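Local coordinates for penicillin-binding protein 2 (Pbp2) (Helicobacter pylori, PDB 5LP5) that probably cross-links peptidoglycan as a penicillin-binding transpeptidase of the inner membrane, working with MreC in cell-wall synthesis that sets cell shape, at residues A[51-56]-A[194-199]; A[150-155]-A[274-279]; A[167-172]-A[184-189]. One frame throughout, in Å; residues are numbered along the deposited sequence.

Contact 1: residues A[51-56]-A[194-199]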
loop_
_atom_site.group_PDB
_atom_site.type_symbol
_atom_site.label_atom_id
_atom_site.label_comp_id
_atom_site.label_asym_id
_atom_site.label_seq_id
_atom_site.Cartn_x
_atom_site.Cartn_y
_atom_site.Cartn_z
ATOM N N PRO A 51 -3.711 8.664 -6.447
ATOM C CA PRO A 51 -4.360 7.525 -5.798
ATOM C C PRO A 51 -3.416 6.400 -5.478
ATOM O O PRO A 51 -2.413 6.257 -6.133
ATOM C CB PRO A 51 -5.400 7.076 -6.826
ATOM C CG PRO A 51 -4.829 7.494 -8.144
ATOM C CD PRO A 51 -4.016 8.733 -7.886
ATOM N N THR A 52 -3.747 5.623 -4.456
ATOM C CA THR A 52 -2.903 4.524 -3.987
ATOM C C THR A 52 -3.002 3.403 -4.999
ATOM O O THR A 52 -4.083 3.139 -5.523
ATOM C CB THR A 52 -3.342 4.046 -2.567
ATOM O OG1 THR A 52 -2.321 3.224 -1.978
ATOM C CG2 THR A 52 -4.667 3.272 -2.606
ATOM N N ARG A 53 -1.881 2.760 -5.301
ATOM C CA ARG A 53 -1.887 1.711 -6.338
ATOM C C ARG A 53 -2.792 0.568 -5.964
ATOM O O ARG A 53 -2.746 0.094 -4.838
ATOM C CB ARG A 53 -0.491 1.177 -6.638
ATOM C CG ARG A 53 -0.474 0.175 -7.781
ATOM C CD ARG A 53 0.946 -0.260 -8.138
ATOM N NE ARG A 53 0.927 -1.326 -9.142
ATOM C CZ ARG A 53 1.088 -1.146 -10.450
ATOM N NH1 ARG A 53 1.327 0.064 -10.953
ATOM N NH2 ARG A 53 1.028 -2.196 -11.254
ATOM N N GLY A 54 -3.607 0.135 -6.927
ATOM C CA GLY A 54 -4.680 -0.846 -6.688
ATOM C C GLY A 54 -4.221 -2.207 -6.182
ATOM O O GLY A 54 -3.127 -2.670 -6.506
ATOM N N ASN A 55 -5.074 -2.849 -5.388
ATOM C CA ASN A 55 -4.781 -4.177 -4.850
ATOM C C ASN A 55 -5.025 -5.249 -5.892
ATOM O O ASN A 55 -5.930 -5.122 -6.724
ATOM C CB ASN A 55 -5.671 -4.499 -3.656
ATOM C CG ASN A 55 -5.309 -3.720 -2.417
ATOM O OD1 ASN A 55 -4.201 -3.214 -2.273
ATOM N ND2 ASN A 55 -6.262 -3.623 -1.499
ATOM N N ILE A 56 -4.234 -6.316 -5.820
ATOM C CA ILE A 56 -4.468 -7.491 -6.649
ATOM C C ILE A 56 -5.036 -8.625 -5.796
ATOM O O ILE A 56 -4.447 -9.023 -4.778
ATOM C CB ILE A 56 -3.196 -7.958 -7.409
ATOM C CG1 ILE A 56 -2.731 -6.864 -8.357
ATOM C CG2 ILE A 56 -3.473 -9.219 -8.230
ATOM C CD1 ILE A 56 -1.398 -7.132 -9.028
ATOM N N GLU A 194 1.153 -5.668 -17.218
ATOM C CA GLU A 194 0.071 -5.777 -18.190
ATOM C C GLU A 194 -1.085 -4.836 -17.810
ATOM O O GLU A 194 -1.654 -4.164 -18.668
ATOM C CB GLU A 194 -0.399 -7.232 -18.321
ATOM C CG GLU A 194 -1.488 -7.486 -19.369
ATOM C CD GLU A 194 -0.997 -7.608 -20.791
ATOM O OE1 GLU A 194 0.219 -7.707 -21.016
ATOM O OE2 GLU A 194 -1.844 -7.639 -21.696
ATOM N N TYR A 195 -1.401 -4.752 -16.525
ATOM C CA TYR A 195 -2.539 -3.959 -16.088
ATOM C C TYR A 195 -2.099 -2.719 -15.326
ATOM O O TYR A 195 -2.780 -2.281 -14.388
ATOM C CB TYR A 195 -3.516 -4.830 -15.271
ATOM C CG TYR A 195 -4.296 -5.818 -16.133
ATOM C CD1 TYR A 195 -3.930 -7.158 -16.201
ATOM C CD2 TYR A 195 -5.387 -5.393 -16.900
ATOM C CE1 TYR A 195 -4.632 -8.041 -16.997
ATOM C CE2 TYR A 195 -6.089 -6.276 -17.683
ATOM C CZ TYR A 195 -5.705 -7.595 -17.733
ATOM O OH TYR A 195 -6.403 -8.491 -18.518
ATOM N N ASN A 196 -0.976 -2.126 -15.759
ATOM C CA ASN A 196 -0.399 -0.980 -15.045
ATOM C C ASN A 196 -1.347 0.199 -15.001
ATOM O O ASN A 196 -1.603 0.760 -13.938
ATOM C CB ASN A 196 0.880 -0.506 -15.684
ATOM C CG ASN A 196 1.655 0.427 -14.775
ATOM O OD1 ASN A 196 2.188 -0.010 -13.767
ATOM N ND2 ASN A 196 1.724 1.709 -15.122
ATOM N N LYS A 197 -1.860 0.575 -16.170
ATOM C CA LYS A 197 -2.785 1.691 -16.272
ATOM C C LYS A 197 -3.951 1.561 -15.316
ATOM O O LYS A 197 -4.281 2.516 -14.620
ATOM C CB LYS A 197 -3.316 1.812 -17.691
ATOM C CG LYS A 197 -2.287 2.334 -18.661
ATOM C CD LYS A 197 -2.952 2.931 -19.888
ATOM C CE LYS A 197 -1.922 3.282 -20.955
ATOM N NZ LYS A 197 -1.217 2.067 -21.465
ATOM N N LEU A 198 -4.569 0.386 -15.293
ATOM C CA LEU A 198 -5.666 0.115 -14.360
ATOM C C LEU A 198 -5.220 0.286 -12.912
ATOM O O LEU A 198 -5.781 1.079 -12.175
ATOM C CB LEU A 198 -6.215 -1.301 -14.577
ATOM C CG LEU A 198 -7.292 -1.791 -13.611
ATOM C CD1 LEU A 198 -8.550 -0.985 -13.827
ATOM C CD2 LEU A 198 -7.614 -3.266 -13.775
ATOM N N LEU A 199 -4.197 -0.469 -12.529
ATOM C CA LEU A 199 -3.750 -0.545 -11.129
ATOM C C LEU A 199 -3.304 0.808 -10.576
ATOM O O LEU A 199 -3.529 1.132 -9.398
ATOM C CB LEU A 199 -2.619 -1.571 -10.998
ATOM C CG LEU A 199 -3.104 -3.016 -11.160
ATOM C CD1 LEU A 199 -1.946 -3.964 -11.469
ATOM C CD2 LEU A 199 -3.855 -3.459 -9.905
#
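Polar contacts join R53 to N196 and G54 to L199. NH1 of R53 donates to OD1 of N196 (2.9 Å, 160° at the hydrogen); the acceptor lies close to the guanidinium plane, while the nitrogen stands 48° out of the amide's carbonyl plane. The same OD1 also takes the backbone N of G187, so two donors grip it. NH2 of R53 forms a salt bridge with E192, which adds a second hold on the flat group. Between backbones, G54 N donates a hydrogen bond to L199 O at 2.7 Å. The R53 chain runs extended as far as NE, CG anti to N (chi1 -176°), and this carries the guanidinium past L199 to N196.

The link ties the loop between strands 43-49 and 56-57 to helix 196-200, both in the PBP dimerisation region, the non-catalytic N-terminal part of class B penicillin-binding proteins. T52, on the same loop, packs against Y220 of the MreC chain.

Van der Waals packing centres on L199. Its CB sits over one guanidinium face, 3.6 Å above the plane and toward the rim, and its CD1 touches NH2. In apolar contact, CD2 meets CG1 of I56 at 3.9 Å, the two side chains crossing at about a right angle.

Contact 2: residues A[150-155]-A[274-279]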
loop_
_atom_site.group_PDB
_atom_site.type_symbol
_atom_site.label_atom_id
_atom_site.label_comp_id
_atom_site.label_asym_id
_atom_site.label_seq_id
_atom_site.Cartn_x
_atom_site.Cartn_y
_atom_site.Cartn_z
ATOM N N LYS A 150 4.787 1.478 -0.004
ATOM C CA LYS A 150 5.724 0.484 -0.482
ATOM C C LYS A 150 4.917 -0.736 -0.879
ATOM O O LYS A 150 4.094 -1.189 -0.112
ATOM C CB LYS A 150 6.723 0.137 0.625
ATOM C CG LYS A 150 7.107 -1.317 0.726
ATOM C CD LYS A 150 8.178 -1.496 1.793
ATOM C CE LYS A 150 7.887 -2.691 2.677
ATOM N NZ LYS A 150 9.098 -3.058 3.429
ATOM N N ARG A 151 5.114 -1.258 -2.079
ATOM C CA ARG A 151 4.358 -2.410 -2.537
ATOM C C ARG A 151 4.714 -3.594 -1.656
ATOM O O ARG A 151 5.825 -3.687 -1.111
ATOM C CB ARG A 151 4.681 -2.711 -4.005
ATOM C CG ARG A 151 3.666 -3.592 -4.738
ATOM C CD ARG A 151 2.330 -2.875 -4.943
ATOM N NE ARG A 151 1.493 -3.484 -5.990
ATOM C CZ ARG A 151 0.186 -3.259 -6.141
ATOM N NH1 ARG A 151 -0.450 -2.421 -5.333
ATOM N NH2 ARG A 151 -0.498 -3.866 -7.104
ATOM N N TYR A 152 3.757 -4.500 -1.509
ATOM C CA TYR A 152 3.925 -5.673 -0.650
ATOM C C TYR A 152 3.178 -6.896 -1.184
ATOM O O TYR A 152 1.983 -6.845 -1.447
ATOM C CB TYR A 152 3.453 -5.351 0.767
ATOM C CG TYR A 152 3.647 -6.486 1.745
ATOM C CD1 TYR A 152 4.927 -6.896 2.138
ATOM C CD2 TYR A 152 2.556 -7.156 2.267
ATOM C CE1 TYR A 152 5.102 -7.950 3.021
ATOM C CE2 TYR A 152 2.715 -8.192 3.161
ATOM C CZ TYR A 152 3.980 -8.590 3.535
ATOM O OH TYR A 152 4.103 -9.641 4.410
ATOM N N TYR A 153 3.904 -8.000 -1.313
ATOM C CA TYR A 153 3.369 -9.264 -1.809
ATOM C C TYR A 153 3.354 -10.221 -0.618
ATOM O O TYR A 153 4.389 -10.768 -0.231
ATOM C CB TYR A 153 4.222 -9.779 -2.987
ATOM C CG TYR A 153 4.328 -8.750 -4.100
ATOM C CD1 TYR A 153 3.439 -8.748 -5.150
ATOM C CD2 TYR A 153 5.292 -7.735 -4.063
ATOM C CE1 TYR A 153 3.515 -7.789 -6.157
ATOM C CE2 TYR A 153 5.369 -6.771 -5.062
ATOM C CZ TYR A 153 4.478 -6.805 -6.102
ATOM O OH TYR A 153 4.530 -5.869 -7.090
ATOM N N PRO A 154 2.176 -10.388 0.002
ATOM C CA PRO A 154 2.050 -11.171 1.223
ATOM C C PRO A 154 2.582 -12.575 1.083
ATOM O O PRO A 154 3.249 -13.073 1.991
ATOM C CB PRO A 154 0.545 -11.220 1.489
ATOM C CG PRO A 154 -0.107 -10.552 0.354
ATOM C CD PRO A 154 0.908 -9.756 -0.378
ATOM N N ASN A 155 2.317 -13.212 -0.047
ATOM C CA ASN A 155 2.732 -14.609 -0.201
ATOM C C ASN A 155 4.135 -14.799 -0.765
ATOM O O ASN A 155 4.536 -15.911 -1.073
ATOM C CB ASN A 155 1.713 -15.357 -1.046
ATOM C CG ASN A 155 0.340 -15.281 -0.457
ATOM O OD1 ASN A 155 -0.097 -16.187 0.236
ATOM N ND2 ASN A 155 -0.331 -14.192 -0.704
ATOM N N ASN A 274 11.025 -14.510 -5.153
ATOM C CA ASN A 274 10.317 -13.729 -4.132
ATOM C C ASN A 274 10.186 -12.279 -4.526
ATOM O O ASN A 274 11.137 -11.502 -4.412
ATOM C CB ASN A 274 11.006 -13.823 -2.777
ATOM C CG ASN A 274 10.263 -13.063 -1.684
ATOM O OD1 ASN A 274 9.352 -12.272 -1.940
ATOM N ND2 ASN A 274 10.653 -13.320 -0.433
ATOM N N LEU A 275 8.967 -11.913 -4.914
ATOM C CA LEU A 275 8.672 -10.596 -5.449
ATOM C C LEU A 275 9.058 -9.453 -4.512
ATOM O O LEU A 275 9.323 -8.347 -4.973
ATOM C CB LEU A 275 7.199 -10.502 -5.790
ATOM C CG LEU A 275 6.712 -11.398 -6.930
ATOM C CD1 LEU A 275 5.180 -11.429 -6.921
ATOM C CD2 LEU A 275 7.229 -10.973 -8.315
ATOM N N ASN A 276 9.088 -9.705 -3.200
ATOM C CA ASN A 276 9.406 -8.634 -2.249
ATOM C C ASN A 276 10.853 -8.149 -2.354
ATOM O O ASN A 276 11.149 -7.033 -1.968
ATOM C CB ASN A 276 9.136 -9.076 -0.822
ATOM C CG ASN A 276 7.689 -9.112 -0.490
ATOM O OD1 ASN A 276 7.033 -8.077 -0.395
ATOM N ND2 ASN A 276 7.184 -10.307 -0.249
ATOM N N ASP A 277 11.753 -8.980 -2.870
ATOM C CA ASP A 277 13.171 -8.598 -2.938
ATOM C C ASP A 277 13.439 -7.517 -3.996
ATOM O O ASP A 277 14.499 -6.903 -3.998
ATOM C CB ASP A 277 14.050 -9.828 -3.197
ATOM C CG ASP A 277 13.959 -10.866 -2.092
ATOM O OD1 ASP A 277 13.667 -10.489 -0.932
ATOM O OD2 ASP A 277 14.171 -12.064 -2.381
ATOM N N PHE A 278 12.479 -7.286 -4.885
ATOM C CA PHE A 278 12.607 -6.243 -5.887
ATOM C C PHE A 278 12.073 -4.883 -5.419
ATOM O O PHE A 278 12.454 -3.850 -5.982
ATOM C CB PHE A 278 11.907 -6.662 -7.201
ATOM C CG PHE A 278 12.666 -7.691 -7.973
ATOM C CD1 PHE A 278 12.524 -9.038 -7.674
ATOM C CD2 PHE A 278 13.556 -7.315 -8.972
ATOM C CE1 PHE A 278 13.250 -9.992 -8.359
ATOM C CE2 PHE A 278 14.283 -8.265 -9.664
ATOM C CZ PHE A 278 14.130 -9.607 -9.354
ATOM N N VAL A 279 11.218 -4.864 -4.403
ATOM C CA VAL A 279 10.396 -3.673 -4.164
ATOM C C VAL A 279 11.171 -2.352 -3.953
ATOM O O VAL A 279 10.770 -1.319 -4.515
ATOM C CB VAL A 279 9.349 -3.900 -3.051
ATOM C CG1 VAL A 279 8.634 -2.600 -2.715
ATOM C CG2 VAL A 279 8.339 -4.958 -3.490
#
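The end of strand 144-152 and the residues just after it run beside a loop whose residues 275-279 have helical backbone angles, with CA atoms nearest at Y153 and N276 (6.1 Å) and at R151 and V279 (6.4 Å). The amide of N276 pairs with both polar backbone atoms of Y153: ND2 gives a hydrogen bond to Y153 O (2.8 Å, 156° at the hydrogen), and OD1 receives Y153 N in a longer but nearly straight bond of 3.3 Å. This pairing is consistent with the modelled flip of the amide. N274 OD1 accepts from N276 N, closing an Asx turn that shapes the backbone from which N276 projects.

The Y153 ring is packed from two directions. L275 CB makes a CH-pi contact over one face, 4.0 Å from the centroid, while its CD1 touches CD1 of the ring at 3.7 Å. At the rim, near the ring plane, V279 CG2 meets CE2 at 3.8 Å. With V279 CG1 anti to the backbone N (chi1 173°), that methyl lies against R151 O at 3.4 Å. The Y153 hydroxyl bonds to E192, which also forms a salt bridge with R151.

Strand 63-76 lies alongside, pairing with K150 and Y152, whereas F278 turns to W287 and L290 of helix 284-291; the contact thus joins the dimerisation region to a loop of the transpeptidase region.

Contact 3: residues A[167-172]-A[184-189]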
loop_
_atom_site.group_PDB
_atom_site.type_symbol
_atom_site.label_atom_id
_atom_site.label_comp_id
_atom_site.label_asym_id
_atom_site.label_seq_id
_atom_site.Cartn_x
_atom_site.Cartn_y
_atom_site.Cartn_z
ATOM N N GLY A 167 8.538 -1.324 -9.917
ATOM C CA GLY A 167 9.835 -0.723 -9.648
ATOM C C GLY A 167 9.838 0.769 -9.901
ATOM O O GLY A 167 8.806 1.357 -10.224
ATOM N N VAL A 168 11.013 1.375 -9.760
ATOM C CA VAL A 168 11.170 2.808 -10.005
ATOM C C VAL A 168 11.022 3.071 -11.492
ATOM O O VAL A 168 11.629 2.385 -12.301
ATOM C CB VAL A 168 12.548 3.342 -9.531
ATOM C CG1 VAL A 168 12.694 4.807 -9.892
ATOM C CG2 VAL A 168 12.702 3.185 -8.034
ATOM N N ALA A 169 10.211 4.068 -11.828
ATOM C CA ALA A 169 10.041 4.501 -13.209
ATOM C C ALA A 169 11.399 4.733 -13.846
ATOM O O ALA A 169 12.169 5.553 -13.361
ATOM C CB ALA A 169 9.215 5.783 -13.272
ATOM N N SER A 170 11.702 3.992 -14.907
ATOM C CA SER A 170 12.888 4.261 -15.702
ATOM C C SER A 170 12.633 5.536 -16.502
ATOM O O SER A 170 11.478 5.899 -16.758
ATOM C CB SER A 170 13.181 3.101 -16.650
ATOM O OG SER A 170 12.340 3.160 -17.790
ATOM N N LEU A 171 13.703 6.213 -16.904
ATOM C CA LEU A 171 13.564 7.447 -17.688
ATOM C C LEU A 171 12.840 7.153 -19.007
ATOM O O LEU A 171 12.198 8.036 -19.574
ATOM C CB LEU A 171 14.926 8.127 -17.912
ATOM C CG LEU A 171 15.458 8.978 -16.738
ATOM C CD1 LEU A 171 15.653 8.201 -15.436
ATOM C CD2 LEU A 171 16.769 9.638 -17.131
ATOM N N GLN A 172 12.922 5.904 -19.469
ATOM C CA GLN A 172 12.176 5.456 -20.654
ATOM C C GLN A 172 10.716 5.157 -20.359
ATOM O O GLN A 172 9.873 5.306 -21.241
ATOM C CB GLN A 172 12.823 4.217 -21.284
ATOM C CG GLN A 172 12.370 3.966 -22.718
ATOM C CD GLN A 172 13.515 3.523 -23.624
ATOM O OE1 GLN A 172 14.237 2.569 -23.320
ATOM N NE2 GLN A 172 13.690 4.227 -24.737
ATOM N N GLN A 184 5.943 7.592 -9.657
ATOM C CA GLN A 184 7.256 6.952 -9.841
ATOM C C GLN A 184 7.243 5.470 -9.430
ATOM O O GLN A 184 8.252 4.924 -8.971
ATOM C CB GLN A 184 8.382 7.736 -9.141
ATOM C CG GLN A 184 9.386 8.397 -10.108
ATOM C CD GLN A 184 8.993 9.806 -10.521
ATOM O OE1 GLN A 184 8.903 10.697 -9.687
ATOM N NE2 GLN A 184 8.788 10.018 -11.816
ATOM N N ILE A 185 6.089 4.831 -9.630
ATOM C CA ILE A 185 5.897 3.409 -9.365
ATOM C C ILE A 185 5.183 2.800 -10.567
ATOM O O ILE A 185 4.024 3.118 -10.854
ATOM C CB ILE A 185 5.047 3.174 -8.090
ATOM C CG1 ILE A 185 5.762 3.718 -6.852
ATOM C CG2 ILE A 185 4.739 1.696 -7.883
ATOM C CD1 ILE A 185 7.121 3.100 -6.598
ATOM N N VAL A 186 5.876 1.901 -11.256
ATOM C CA VAL A 186 5.342 1.255 -12.463
ATOM C C VAL A 186 5.589 -0.258 -12.481
ATOM O O VAL A 186 6.550 -0.761 -11.887
ATOM C CB VAL A 186 5.917 1.887 -13.752
ATOM C CG1 VAL A 186 5.155 3.149 -14.097
ATOM C CG2 VAL A 186 7.393 2.185 -13.588
ATOM N N GLY A 187 4.697 -0.978 -13.153
ATOM C CA GLY A 187 4.809 -2.417 -13.227
ATOM C C GLY A 187 5.942 -2.729 -14.163
ATOM O O GLY A 187 6.071 -2.087 -15.200
ATOM N N LYS A 188 6.767 -3.700 -13.788
ATOM C CA LYS A 188 7.897 -4.130 -14.614
ATOM C C LYS A 188 7.584 -5.431 -15.327
ATOM O O LYS A 188 7.783 -5.520 -16.520
ATOM C CB LYS A 188 9.177 -4.288 -13.786
ATOM C CG LYS A 188 9.635 -3.015 -13.103
ATOM C CD LYS A 188 10.001 -1.934 -14.106
ATOM C CE LYS A 188 10.575 -0.695 -13.414
ATOM N NZ LYS A 188 11.211 0.301 -14.334
ATOM N N THR A 189 7.109 -6.436 -14.591
ATOM C CA THR A 189 6.785 -7.743 -15.185
ATOM C C THR A 189 5.377 -8.188 -14.913
ATOM O O THR A 189 4.716 -7.693 -14.005
ATOM C CB THR A 189 7.720 -8.846 -14.681
ATOM O OG1 THR A 189 7.653 -8.941 -13.253
ATOM C CG2 THR A 189 9.117 -8.510 -15.054
#
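G167 and V186 form an antiparallel hydrogen-bonded pair in which each residue's backbone N and O are both used across the contact. G167 N donates to V186 O at 2.9 Å, and V186 N donates to G167 O at 3.2 Å, 174° at the hydrogen. Each donor sits nearly along the C=O axis of its acceptor. The next backbone N on the second strand, that of G187, is satisfied by N196, while K188 pairs through its backbone with Y165.

The ammonium group of K188 supplies the side-chain link. Its NZ donates to V168 O at 2.9 Å, from 36° above the carbonyl plane, and also forms a salt bridge with D173 of helix 171-176. A bend at chi2 (-63°) folds the lysine chain over G167: CG lies 3.8 Å from G167 N, and CE passes 3.8 Å from G167 CA on the way to V168 O. The carbonyl and D173 would together favour a charged lysine.

Strands 166-168 and 185-187 make a small two-stranded antiparallel sheet in the dimerisation region. They are joined by a connection that contains helix 171-176, and S170 is the N-cap of that helix. Its OG, placed between the backbone N and carbonyl carbon, accepts from D173 N, satisfying an amide of the first turn.

Apolar contact is made by the V186 side chain and A169. V186 CG2 touches A169 CA at 3.5 Å and lies 4.0 Å from A169 CB. Q184 CG also comes within 4.1 Å of A169 CB, the aliphatic part of the glutamine doing the touching. L174 of helix 171-176 packs on both A169 and Q184, and D173 lies against V186.

Overall arrangement
Contacts 1 and 2 interlock along the chain: their segments alternate as 51-56, 150-155, 194-199 and 274-279. Contact 3, 167-172 with 184-189, is nested inside both loops. Centres lie about 15 Å apart for contacts 1 and 2, 13 Å for contacts 1 and 3, and 15 Å for contacts 2 and 3. Contact 1 touches both of the others, whereas contacts 2 and 3 approach without touching. E192, on helix 190-194, bridges contacts 1 and 2. Contacts 1 and 3 thus tie together parts of the dimerisation region, while contact 2 joins that region to a loop of the transpeptidase region.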